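Local structure of branched-chain phosphotransacylase (Enterococcus faecalis, 1YCO) at residues Ile2-Gly8 with Gln71-Ile77; Ala170-Thr174 with Val185-Leu189; Lys97-Val103 with Glu132-Ala137. The protein probably transfers acyl groups, most likely between coenzyme A and phosphate. All blocks are in the same frame, centred on the assembly; numbering follows the deposited sequence.

Contact 1. Residues Ile2-Gly8 with Gln71-Ile77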
ATOM      1  N   ILE A   2      16.581 -22.378  22.438  1.00 45.68           N
ATOM      2  CA  ILE A   2      15.903 -21.091  22.398  1.00 43.60           C
ATOM      3  C   ILE A   2      14.737 -21.009  23.371  1.00 42.27           C
ATOM      4  O   ILE A   2      13.785 -21.778  23.278  1.00 42.83           O
ATOM      5  CB  ILE A   2      15.389 -20.793  20.966  1.00 42.52           C
ATOM      6  CG1 ILE A   2      16.581 -20.552  20.043  1.00 41.45           C
ATOM      7  CG2 ILE A   2      14.422 -19.605  20.982  1.00 40.71           C
ATOM      8  CD1 ILE A   2      16.213 -20.256  18.613  1.00 41.60           C
ATOM      9  N   THR A   3      14.826 -20.066  24.302  1.00 41.45           N
ATOM     10  CA  THR A   3      13.772 -19.856  25.280  1.00 42.71           C
ATOM     11  C   THR A   3      12.983 -18.610  24.858  1.00 41.72           C
ATOM     12  O   THR A   3      13.571 -17.608  24.452  1.00 41.88           O
ATOM     13  CB  THR A   3      14.361 -19.633  26.706  1.00 43.10           C
ATOM     14  OG1 THR A   3      15.097 -20.792  27.105  1.00 45.28           O
ATOM     15  CG2 THR A   3      13.256 -19.372  27.720  1.00 41.36           C
ATOM     16  N   VAL A   4      11.659 -18.682  24.941  1.00 40.64           N
ATOM     17  CA  VAL A   4      10.810 -17.553  24.581  1.00 40.65           C
ATOM     18  C   VAL A   4      10.006 -17.041  25.787  1.00 40.79           C
ATOM     19  O   VAL A   4       9.355 -17.807  26.514  1.00 40.94           O
ATOM     20  CB  VAL A   4       9.812 -17.919  23.442  1.00 41.32           C
ATOM     21  CG1 VAL A   4       9.038 -16.683  23.018  1.00 40.97           C
ATOM     22  CG2 VAL A   4      10.551 -18.499  22.241  1.00 41.12           C
ATOM     23  N   SER A   5      10.054 -15.731  25.988  1.00 38.38           N
ATOM     24  CA  SER A   5       9.347 -15.080  27.080  1.00 37.17           C
ATOM     25  C   SER A   5       8.050 -14.468  26.539  1.00 36.94           C
ATOM     26  O   SER A   5       8.069 -13.706  25.579  1.00 38.53           O
ATOM     27  CB  SER A   5      10.259 -14.005  27.681  1.00 35.37           C
ATOM     28  OG  SER A   5       9.616 -13.232  28.672  1.00 39.94           O
ATOM     29  N   ILE A   6       6.922 -14.794  27.159  1.00 38.01           N
ATOM     30  CA  ILE A   6       5.641 -14.277  26.686  1.00 37.41           C
ATOM     31  C   ILE A   6       4.914 -13.423  27.716  1.00 39.25           C
ATOM     32  O   ILE A   6       4.570 -13.894  28.805  1.00 39.77           O
ATOM     33  CB  ILE A   6       4.710 -15.430  26.266  1.00 34.99           C
ATOM     34  CG1 ILE A   6       5.455 -16.355  25.293  1.00 35.62           C
ATOM     35  CG2 ILE A   6       3.426 -14.871  25.644  1.00 34.19           C
ATOM     36  CD1 ILE A   6       4.620 -17.444  24.688  1.00 35.16           C
ATOM     37  N   ALA A   7       4.666 -12.166  27.358  1.00 39.53           N
ATOM     38  CA  ALA A   7       3.971 -11.237  28.240  1.00 41.38           C
ATOM     39  C   ALA A   7       2.462 -11.361  28.042  1.00 43.19           C
ATOM     40  O   ALA A   7       1.913 -10.898  27.039  1.00 43.88           O
ATOM     41  CB  ALA A   7       4.429  -9.804  27.963  1.00 40.58           C
ATOM     42  N   GLY A   8       1.803 -11.991  29.009  1.00 43.22           N
ATOM     43  CA  GLY A   8       0.372 -12.184  28.926  1.00 45.63           C
ATOM     44  C   GLY A   8       0.068 -13.310  27.960  1.00 46.61           C
ATOM     45  O   GLY A   8      -0.816 -13.192  27.112  1.00 46.76           O
ATOM     46  N   GLN A  71      15.832 -15.454  24.498  1.00 42.16           N
ATOM     47  CA  GLN A  71      16.364 -14.994  23.213  1.00 39.27           C
ATOM     48  C   GLN A  71      15.316 -14.301  22.347  1.00 38.94           C
ATOM     49  O   GLN A  71      15.642 -13.687  21.330  1.00 38.44           O
ATOM     50  CB  GLN A  71      16.938 -16.175  22.420  1.00 35.71           C
ATOM     51  CG  GLN A  71      18.148 -16.840  23.033  1.00 36.97           C
ATOM     52  CD  GLN A  71      17.873 -17.443  24.407  1.00 35.91           C
ATOM     53  OE1 GLN A  71      17.057 -18.361  24.558  1.00 32.46           O
ATOM     54  NE2 GLN A  71      18.547 -16.912  25.420  1.00 35.75           N
ATOM     55  N   ILE A  72      14.052 -14.427  22.729  1.00 37.42           N
ATOM     56  CA  ILE A  72      12.980 -13.795  21.977  1.00 36.31           C
ATOM     57  C   ILE A  72      11.873 -13.329  22.912  1.00 36.38           C
ATOM     58  O   ILE A  72      11.496 -14.035  23.847  1.00 39.60           O
ATOM     59  CB  ILE A  72      12.359 -14.762  20.942  1.00 36.16           C
ATOM     60  CG1 ILE A  72      13.410 -15.176  19.907  1.00 36.74           C
ATOM     61  CG2 ILE A  72      11.186 -14.091  20.244  1.00 33.57           C
ATOM     62  CD1 ILE A  72      12.961 -16.328  19.013  1.00 34.38           C
ATOM     63  N   LEU A  73      11.366 -12.132  22.664  1.00 34.53           N
ATOM     64  CA  LEU A  73      10.288 -11.585  23.461  1.00 34.94           C
ATOM     65  C   LEU A  73       9.025 -11.615  22.601  1.00 35.65           C
ATOM     66  O   LEU A  73       9.067 -11.276  21.417  1.00 34.11           O
ATOM     67  CB  LEU A  73      10.611 -10.146  23.866  1.00 35.67           C
ATOM     68  CG  LEU A  73       9.579  -9.463  24.765  1.00 35.97           C
ATOM     69  CD1 LEU A  73       9.478 -10.225  26.084  1.00 38.68           C
ATOM     70  CD2 LEU A  73       9.985  -8.029  25.010  1.00 37.12           C
ATOM     71  N   LEU A  74       7.910 -12.026  23.198  1.00 33.94           N
ATOM     72  CA  LEU A  74       6.652 -12.110  22.477  1.00 37.43           C
ATOM     73  C   LEU A  74       5.497 -11.526  23.285  1.00 37.97           C
ATOM     74  O   LEU A  74       5.259 -11.917  24.428  1.00 37.52           O
ATOM     75  CB  LEU A  74       6.365 -13.570  22.115  1.00 39.72           C
ATOM     76  CG  LEU A  74       5.168 -13.891  21.217  1.00 42.52           C
ATOM     77  CD1 LEU A  74       5.442 -15.179  20.446  1.00 44.53           C
ATOM     78  CD2 LEU A  74       3.899 -14.027  22.062  1.00 45.28           C
ATOM     79  N   LYS A  75       4.783 -10.586  22.676  1.00 39.36           N
ATOM     80  CA  LYS A  75       3.664  -9.924  23.326  1.00 42.07           C
ATOM     81  C   LYS A  75       2.342 -10.672  23.198  1.00 43.44           C
ATOM     82  O   LYS A  75       1.717 -10.668  22.131  1.00 44.13           O
ATOM     83  CB  LYS A  75       3.487  -8.515  22.759  1.00 42.09           C
ATOM     84  CG  LYS A  75       2.404  -7.711  23.460  1.00 43.17           C
ATOM     85  CD  LYS A  75       2.124  -6.407  22.749  1.00 44.35           C
ATOM     86  CE  LYS A  75       1.012  -6.558  21.734  1.00 47.21           C
ATOM     87  NZ  LYS A  75      -0.296  -6.857  22.388  1.00 47.47           N
ATOM     88  N   GLY A  76       1.920 -11.307  24.288  1.00 44.61           N
ATOM     89  CA  GLY A  76       0.656 -12.025  24.294  1.00 44.61           C
ATOM     90  C   GLY A  76      -0.458 -11.003  24.432  1.00 46.19           C
ATOM     91  O   GLY A  76      -0.526 -10.061  23.645  1.00 44.92           O
ATOM     92  N   ILE A  77      -1.324 -11.170  25.429  1.00 48.34           N
ATOM     93  CA  ILE A  77      -2.418 -10.219  25.642  1.00 49.56           C
ATOM     94  C   ILE A  77      -2.015  -9.180  26.695  1.00 49.82           C
ATOM     95  O   ILE A  77      -2.051  -9.446  27.892  1.00 49.18           O
ATOM     96  CB  ILE A  77      -3.707 -10.945  26.080  1.00 50.43           C
ATOM     97  CG1 ILE A  77      -4.178 -11.868  24.959  1.00 49.96           C
ATOM     98  CG2 ILE A  77      -4.805  -9.927  26.405  1.00 51.14           C
ATOM     99  CD1 ILE A  77      -5.454 -12.621  25.284  1.00 51.97           C
TER
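Ile2-Gly8 and Gln71-Ile77 are neighbouring parallel strands at the middle of a doubly wound alpha/beta sheet, at the switch point where the strand order (47-50, 29-35, 2-7, 72-75, 250-252) changes direction. Their short axes cross at 24°. Ser5 N donates to Ile72 O (3.1 Å), Ser5 O accepts from Leu74 N (2.9 Å), and Ala7 N returns to Leu74 O (3.0 Å), the alternating ladder of a parallel pair. At the start of the pairing, the side chain of Gln71 stands in for a backbone acceptor: its chain bends at chi2 (61°) and folds the amide back, so that OE1 takes the N-H of Thr3 at 2.8 Å in an almost straight bond, while Gln71 N donates to Thr3 O. Thr3 is thus gripped at both its N and its O by one residue.

Val4, Ile6, Ile72 and Leu74 share one face, and CG2 of Ile2 reaches CD1 of Ile72. Ile6 and Leu74 run alongside each other in the same sense, CG2 of Ile6 meeting CD2 of Leu74 at 3.7 Å; helix 12-24 covers them through Ile14 and Leu17, and helix 259-274 packs on Ile72 and Ile2. On the other face, CD1 of Leu73 leans to OG of Ser5, a hydroxyl bonded to Ala61 O in helix 54-66.

Beyond the strands the pairing persists through glycines. The bond from Gly76 N to Ala7 O is bent and weak, but Ile77 N reaches Gly8 O at 2.7 Å with an angle of 171° at the hydrogen, tilted from the carbonyl plane.

Contact 2. Residues Ala170-Thr174 with Val185-Leu189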
ATOM      1  N   ALA A 170      14.263   9.467  -1.023  1.00 33.06           N
ATOM      2  CA  ALA A 170      14.940   8.334  -1.647  1.00 33.95           C
ATOM      3  C   ALA A 170      16.281   8.749  -2.238  1.00 33.65           C
ATOM      4  O   ALA A 170      17.301   8.090  -2.029  1.00 34.65           O
ATOM      5  CB  ALA A 170      14.066   7.724  -2.742  1.00 31.04           C
ATOM      6  N   LYS A 171      16.272   9.838  -2.993  1.00 35.41           N
ATOM      7  CA  LYS A 171      17.491  10.329  -3.618  1.00 36.75           C
ATOM      8  C   LYS A 171      18.571  10.698  -2.593  1.00 36.50           C
ATOM      9  O   LYS A 171      19.747  10.444  -2.826  1.00 36.38           O
ATOM     10  CB  LYS A 171      17.185  11.542  -4.505  1.00 38.77           C
ATOM     11  CG  LYS A 171      18.424  12.145  -5.157  1.00 43.79           C
ATOM     12  CD  LYS A 171      18.103  13.398  -5.969  1.00 47.62           C
ATOM     13  CE  LYS A 171      17.523  14.514  -5.096  1.00 49.87           C
ATOM     14  NZ  LYS A 171      18.431  14.881  -3.964  1.00 55.17           N
ATOM     15  N   GLU A 172      18.184  11.289  -1.464  1.00 34.72           N
ATOM     16  CA  GLU A 172      19.179  11.667  -0.463  1.00 36.85           C
ATOM     17  C   GLU A 172      19.798  10.471   0.244  1.00 36.35           C
ATOM     18  O   GLU A 172      21.011  10.411   0.429  1.00 37.57           O
ATOM     19  CB  GLU A 172      18.578  12.589   0.585  1.00 39.69           C
ATOM     20  CG  GLU A 172      18.034  13.878   0.046  1.00 44.32           C
ATOM     21  CD  GLU A 172      17.283  14.630   1.117  1.00 48.17           C
ATOM     22  OE1 GLU A 172      16.551  13.964   1.881  1.00 49.79           O
ATOM     23  OE2 GLU A 172      17.419  15.874   1.202  1.00 51.15           O
ATOM     24  N   VAL A 173      18.960   9.521   0.640  1.00 36.38           N
ATOM     25  CA  VAL A 173      19.415   8.322   1.333  1.00 35.00           C
ATOM     26  C   VAL A 173      20.288   7.503   0.385  1.00 34.92           C
ATOM     27  O   VAL A 173      21.239   6.842   0.802  1.00 36.28           O
ATOM     28  CB  VAL A 173      18.198   7.485   1.805  1.00 36.02           C
ATOM     29  CG1 VAL A 173      18.656   6.223   2.531  1.00 34.93           C
ATOM     30  CG2 VAL A 173      17.323   8.333   2.726  1.00 34.25           C
ATOM     31  N   THR A 174      19.957   7.547  -0.899  1.00 35.78           N
ATOM     32  CA  THR A 174      20.734   6.831  -1.903  1.00 35.60           C
ATOM     33  C   THR A 174      22.142   7.434  -1.931  1.00 35.51           C
ATOM     34  O   THR A 174      23.141   6.717  -1.842  1.00 34.75           O
ATOM     35  CB  THR A 174      20.090   6.962  -3.306  1.00 34.98           C
ATOM     36  OG1 THR A 174      18.798   6.343  -3.299  1.00 33.97           O
ATOM     37  CG2 THR A 174      20.961   6.293  -4.365  1.00 35.58           C
ATOM     38  N   VAL A 185      21.867   0.137  -2.302  1.00 35.86           N
ATOM     39  CA  VAL A 185      20.700   0.917  -1.899  1.00 35.96           C
ATOM     40  C   VAL A 185      20.358   1.910  -3.012  1.00 35.75           C
ATOM     41  O   VAL A 185      21.198   2.728  -3.392  1.00 36.99           O
ATOM     42  CB  VAL A 185      20.979   1.711  -0.593  1.00 35.07           C
ATOM     43  CG1 VAL A 185      19.705   2.362  -0.094  1.00 35.53           C
ATOM     44  CG2 VAL A 185      21.545   0.786   0.481  1.00 36.25           C
ATOM     45  N   PHE A 186      19.132   1.834  -3.537  1.00 35.16           N
ATOM     46  CA  PHE A 186      18.694   2.741  -4.609  1.00 32.87           C
ATOM     47  C   PHE A 186      17.213   3.139  -4.601  1.00 31.17           C
ATOM     48  O   PHE A 186      16.336   2.326  -4.321  1.00 31.19           O
ATOM     49  CB  PHE A 186      18.995   2.149  -5.989  1.00 32.07           C
ATOM     50  CG  PHE A 186      18.641   3.077  -7.124  1.00 33.61           C
ATOM     51  CD1 PHE A 186      19.456   4.171  -7.419  1.00 34.78           C
ATOM     52  CD2 PHE A 186      17.477   2.903  -7.853  1.00 34.72           C
ATOM     53  CE1 PHE A 186      19.117   5.080  -8.415  1.00 33.51           C
ATOM     54  CE2 PHE A 186      17.128   3.807  -8.851  1.00 36.88           C
ATOM     55  CZ  PHE A 186      17.958   4.900  -9.128  1.00 37.35           C
ATOM     56  N   GLY A 187      16.966   4.391  -4.961  1.00 29.82           N
ATOM     57  CA  GLY A 187      15.626   4.939  -5.037  1.00 29.86           C
ATOM     58  C   GLY A 187      15.754   6.315  -5.685  1.00 31.23           C
ATOM     59  O   GLY A 187      16.861   6.840  -5.777  1.00 32.82           O
ATOM     60  N   PRO A 188      14.660   6.934  -6.139  1.00 31.02           N
ATOM     61  CA  PRO A 188      13.280   6.447  -6.091  1.00 31.89           C
ATOM     62  C   PRO A 188      13.018   5.243  -7.006  1.00 32.77           C
ATOM     63  O   PRO A 188      13.513   5.178  -8.127  1.00 32.98           O
ATOM     64  CB  PRO A 188      12.453   7.658  -6.545  1.00 31.32           C
ATOM     65  CG  PRO A 188      13.375   8.815  -6.469  1.00 33.89           C
ATOM     66  CD  PRO A 188      14.720   8.247  -6.795  1.00 30.63           C
ATOM     67  N   LEU A 189      12.227   4.301  -6.518  1.00 34.15           N
ATOM     68  CA  LEU A 189      11.865   3.136  -7.302  1.00 31.98           C
ATOM     69  C   LEU A 189      10.419   2.836  -6.970  1.00 31.27           C
ATOM     70  O   LEU A 189       9.993   2.978  -5.826  1.00 29.29           O
ATOM     71  CB  LEU A 189      12.705   1.908  -6.947  1.00 34.54           C
ATOM     72  CG  LEU A 189      13.870   1.479  -7.829  1.00 36.75           C
ATOM     73  CD1 LEU A 189      14.264   0.059  -7.441  1.00 36.39           C
ATOM     74  CD2 LEU A 189      13.484   1.517  -9.316  1.00 38.56           C
TER
HETATM   75  O   HOH W   1      23.614   4.085  -2.597  1.00 31.35           O
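Helix 170-174 runs nearly antiparallel to strand 185-187, their short axes at 157° and 7.0 Å apart at closest, with Ala170 nearest Gly187 and Thr174 nearest Phe186. The close approach is consistent with the small groups at the interface, an alanine CB and a glycine. CB of Ala170 points at the strand and sits against the Gly187-Pro188 peptide, 3.5 Å from Pro188 N, with CG of the proline ring at 3.9 Å. That peptide is cis, and the chain turns a corner at Pro188.

One turn further along the helix, Thr174 meets the strand with both of its branches. With OG1 beside the backbone N (chi1 -63°), CG2 lies anti to that N, near Val185 O, and touches CD1 of Phe186 at 4.0 Å, meeting the ring obliquely. OG1 turns back into its own helix, donating to Ala170 O at 2.6 Å. The carbonyl of Ala170 therefore holds two donors, OG1 and the helical N-H of Thr174, which reach it from opposite faces of its plane; the hydroxyl is 41° out of that plane. This bond should help fix the rotation of the threonine, and OG1 lies 3.2 Å from Gly187 N.

At the other end of the contact a water spans the gap between main chains, 2.8 Å from Thr174 O and 2.9 Å from Val185 O. Leu153 of strand 150-154 packs against Ala170, Thr174 and Val185, while Phe186 and Leu189 pair with that strand through their backbones. Strand 150-154, helix 165-177 and strand 184-189 together form a beta-alpha-beta unit, with the helix lying over the outermost strand of the mixed sheet within this chain.

Contact 3. Residues Lys97-Val103 with Glu132-Ala137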
ATOM      1  N   LYS A  97      20.790  -0.451  19.309  1.00 40.40           N
ATOM      2  CA  LYS A  97      20.938   0.107  17.966  1.00 37.85           C
ATOM      3  C   LYS A  97      20.429   1.532  18.046  1.00 36.54           C
ATOM      4  O   LYS A  97      19.510   1.818  18.816  1.00 36.70           O
ATOM      5  CB  LYS A  97      20.105  -0.679  16.948  1.00 39.51           C
ATOM      6  CG  LYS A  97      20.622  -2.068  16.669  1.00 40.50           C
ATOM      7  CD  LYS A  97      22.013  -1.992  16.111  1.00 41.89           C
ATOM      8  CE  LYS A  97      22.558  -3.353  15.793  1.00 45.25           C
ATOM      9  NZ  LYS A  97      23.933  -3.201  15.207  1.00 49.69           N
ATOM     10  N   PRO A  98      21.017   2.444  17.257  1.00 35.46           N
ATOM     11  CA  PRO A  98      20.619   3.857  17.241  1.00 35.77           C
ATOM     12  C   PRO A  98      19.109   4.055  17.400  1.00 35.93           C
ATOM     13  O   PRO A  98      18.660   4.913  18.167  1.00 35.48           O
ATOM     14  CB  PRO A  98      21.134   4.340  15.889  1.00 34.57           C
ATOM     15  CG  PRO A  98      22.396   3.562  15.738  1.00 34.88           C
ATOM     16  CD  PRO A  98      22.027   2.171  16.217  1.00 34.76           C
ATOM     17  N   ILE A  99      18.327   3.256  16.681  1.00 35.42           N
ATOM     18  CA  ILE A  99      16.870   3.352  16.760  1.00 35.97           C
ATOM     19  C   ILE A  99      16.197   1.990  16.589  1.00 35.64           C
ATOM     20  O   ILE A  99      16.807   1.043  16.099  1.00 34.54           O
ATOM     21  CB  ILE A  99      16.292   4.269  15.663  1.00 37.48           C
ATOM     22  CG1 ILE A  99      16.262   3.521  14.338  1.00 38.28           C
ATOM     23  CG2 ILE A  99      17.127   5.539  15.520  1.00 39.30           C
ATOM     24  CD1 ILE A  99      14.896   3.510  13.686  1.00 37.94           C
ATOM     25  N   LEU A 100      14.935   1.903  16.998  1.00 35.25           N
ATOM     26  CA  LEU A 100      14.168   0.678  16.847  1.00 34.18           C
ATOM     27  C   LEU A 100      13.352   0.807  15.559  1.00 34.01           C
ATOM     28  O   LEU A 100      12.933   1.900  15.184  1.00 33.29           O
ATOM     29  CB  LEU A 100      13.210   0.480  18.029  1.00 34.81           C
ATOM     30  CG  LEU A 100      13.793   0.244  19.437  1.00 38.20           C
ATOM     31  CD1 LEU A 100      12.660   0.158  20.456  1.00 35.19           C
ATOM     32  CD2 LEU A 100      14.620  -1.035  19.452  1.00 36.53           C
ATOM     33  N   SER A 101      13.131  -0.313  14.890  1.00 32.34           N
ATOM     34  CA  SER A 101      12.356  -0.313  13.673  1.00 32.97           C
ATOM     35  C   SER A 101      11.595  -1.630  13.599  1.00 31.00           C
ATOM     36  O   SER A 101      11.805  -2.524  14.416  1.00 30.55           O
ATOM     37  CB  SER A 101      13.272  -0.173  12.438  1.00 34.83           C
ATOM     38  OG  SER A 101      14.144  -1.290  12.275  1.00 35.60           O
ATOM     39  N   HIS A 102      10.701  -1.746  12.631  1.00 30.02           N
ATOM     40  CA  HIS A 102       9.985  -2.986  12.476  1.00 30.10           C
ATOM     41  C   HIS A 102      10.363  -3.496  11.107  1.00 29.03           C
ATOM     42  O   HIS A 102      10.470  -2.733  10.140  1.00 28.52           O
ATOM     43  CB  HIS A 102       8.479  -2.780  12.584  1.00 32.26           C
ATOM     44  CG  HIS A 102       7.687  -4.045  12.454  1.00 34.95           C
ATOM     45  ND1 HIS A 102       7.514  -4.691  11.248  1.00 34.60           N
ATOM     46  CD2 HIS A 102       7.039  -4.793  13.380  1.00 36.17           C
ATOM     47  CE1 HIS A 102       6.793  -5.784  11.436  1.00 37.51           C
ATOM     48  NE2 HIS A 102       6.493  -5.870  12.720  1.00 38.67           N
ATOM     49  N   VAL A 103      10.599  -4.795  11.049  1.00 27.49           N
ATOM     50  CA  VAL A 103      10.977  -5.454   9.816  1.00 29.42           C
ATOM     51  C   VAL A 103      10.119  -6.701   9.649  1.00 30.11           C
ATOM     52  O   VAL A 103       9.938  -7.475  10.584  1.00 30.87           O
ATOM     53  CB  VAL A 103      12.464  -5.884   9.837  1.00 29.20           C
ATOM     54  CG1 VAL A 103      12.777  -6.785   8.639  1.00 28.02           C
ATOM     55  CG2 VAL A 103      13.362  -4.654   9.820  1.00 27.26           C
ATOM     56  N   GLU A 132      18.906   4.825   9.345  1.00 33.02           N
ATOM     57  CA  GLU A 132      18.995   3.807  10.381  1.00 34.64           C
ATOM     58  C   GLU A 132      18.056   2.630  10.095  1.00 33.55           C
ATOM     59  O   GLU A 132      18.369   1.496  10.452  1.00 33.89           O
ATOM     60  CB  GLU A 132      18.664   4.399  11.761  1.00 38.82           C
ATOM     61  CG  GLU A 132      19.771   5.261  12.394  1.00 43.44           C
ATOM     62  CD  GLU A 132      21.138   4.585  12.363  1.00 45.16           C
ATOM     63  OE1 GLU A 132      21.229   3.390  12.721  1.00 46.65           O
ATOM     64  OE2 GLU A 132      22.122   5.254  11.982  1.00 46.16           O
ATOM     65  N   ILE A 133      16.903   2.903   9.476  1.00 31.91           N
ATOM     66  CA  ILE A 133      15.940   1.848   9.128  1.00 31.25           C
ATOM     67  C   ILE A 133      16.579   0.885   8.127  1.00 29.33           C
ATOM     68  O   ILE A 133      16.390  -0.327   8.216  1.00 24.67           O
ATOM     69  CB  ILE A 133      14.649   2.430   8.505  1.00 33.17           C
ATOM     70  CG1 ILE A 133      13.859   3.180   9.573  1.00 35.43           C
ATOM     71  CG2 ILE A 133      13.785   1.325   7.917  1.00 30.53           C
ATOM     72  CD1 ILE A 133      12.722   4.008   9.004  1.00 39.22           C
ATOM     73  N   VAL A 134      17.337   1.443   7.191  1.00 28.10           N
ATOM     74  CA  VAL A 134      18.024   0.656   6.185  1.00 32.01           C
ATOM     75  C   VAL A 134      19.074  -0.206   6.895  1.00 34.17           C
ATOM     76  O   VAL A 134      19.106  -1.422   6.725  1.00 35.05           O
ATOM     77  CB  VAL A 134      18.691   1.574   5.128  1.00 31.56           C
ATOM     78  CG1 VAL A 134      19.537   0.761   4.170  1.00 32.02           C
ATOM     79  CG2 VAL A 134      17.615   2.331   4.356  1.00 31.41           C
ATOM     80  N   GLU A 135      19.905   0.420   7.720  1.00 36.02           N
ATOM     81  CA  GLU A 135      20.925  -0.303   8.459  1.00 36.46           C
ATOM     82  C   GLU A 135      20.335  -1.495   9.225  1.00 34.55           C
ATOM     83  O   GLU A 135      20.839  -2.611   9.116  1.00 33.61           O
ATOM     84  CB  GLU A 135      21.630   0.649   9.421  1.00 40.41           C
ATOM     85  CG  GLU A 135      22.289   1.815   8.720  1.00 45.09           C
ATOM     86  CD  GLU A 135      23.468   1.393   7.867  1.00 50.89           C
ATOM     87  OE1 GLU A 135      23.327   0.436   7.075  1.00 54.00           O
ATOM     88  OE2 GLU A 135      24.540   2.027   7.986  1.00 55.19           O
ATOM     89  N   ASN A 136      19.272  -1.257   9.993  1.00 31.70           N
ATOM     90  CA  ASN A 136      18.609  -2.322  10.755  1.00 32.53           C
ATOM     91  C   ASN A 136      18.181  -3.496   9.840  1.00 33.38           C
ATOM     92  O   ASN A 136      18.479  -4.666  10.144  1.00 32.45           O
ATOM     93  CB  ASN A 136      17.381  -1.764  11.510  1.00 33.47           C
ATOM     94  CG  ASN A 136      17.743  -1.072  12.846  1.00 35.82           C
ATOM     95  OD1 ASN A 136      18.900  -0.706  13.091  1.00 38.10           O
ATOM     96  ND2 ASN A 136      16.739  -0.880  13.701  1.00 34.28           N
ATOM     97  N   ALA A 137      17.496  -3.185   8.732  1.00 33.16           N
ATOM     98  CA  ALA A 137      17.045  -4.207   7.781  1.00 34.45           C
ATOM     99  C   ALA A 137      18.225  -4.857   7.061  1.00 35.16           C
ATOM    100  O   ALA A 137      18.192  -6.053   6.759  1.00 35.58           O
ATOM    101  CB  ALA A 137      16.068  -3.613   6.767  1.00 31.71           C
TER
HETATM  102  O   HOH W   2      19.302   1.979  14.106  1.00 34.01           O
HETATM  103  O   HOH W   3      14.607  -1.646   9.387  1.00 24.99           O
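Asn136 of helix 132-137 reaches the loop and the first residue of strand 101-103 with its amide nitrogen, ND2 donating to Ile99 O at 3.1 Å and to Ser101 OG at 3.0 Å. Both acceptors lie close to the amide plane, 13° and 14° out of it, as two N-H bonds of one flat group require. Ser101 offers its hydroxyl from the position between its backbone N and carbonyl carbon (chi1 65°), which turns OG to the helix. The other end of the amide is held as well: a water accepts from Ile99 N at 3.0 Å and lies 2.9 Å from Asn136 OD1 and 2.8 Å from Glu132 OE1. With partners at both ends, the amide should be firmly fixed in rotation. Lys97 and Asn136 run alongside in opposite senses, and Lys97 NZ forms a salt bridge with Glu139 of helix 127-143.

A turn earlier, Glu132 bends at chi2 and its side chain crosses that of Pro98 at about a right angle, with OE1 3.2 Å from CG of the ring. Its CB meets CG1 of Ile99 at 3.6 Å. Further down, a second water sits by Ser101 OG, and Val103 CG2 packs on Ala137 CB at 4.2 Å.

Around this core, Leu100 O accepts from Asn122 ND2 and His102 N donates to Asp118 OD2, while Ser101 and Val103 pair with strand 238-244. Ile133 and Ala137 also rest on Thr117 of strand 113-117. The contact thus packs helix 127-143 onto the antiparallel part of a mixed sheet, consistent with the isocitrate and isopropylmalate dehydrogenase-like fold suggested by the family's kinship.

Contact 1 belongs to the five-stranded parallel sheet, whereas contacts 2 and 3 both reach the six-stranded mixed sheet. Contacts 1 and 2 lie on opposite sides of the chain's centre, their own centres 36 Å apart and their nearest atoms about 26 Å. Contact 3 falls closer to the middle, its centre 21 Å from that of contact 1, with about 10 Å between nearest atoms. Contacts 2 and 3 have centres 17 Å apart and touch: Val185 CG2 meets Val134 CG1 at 4.2 Å, and Phe177 of helix 165-177 packs on both Val185 and Val134. In related phosphotransacylases the active site lies in the cleft between two domains.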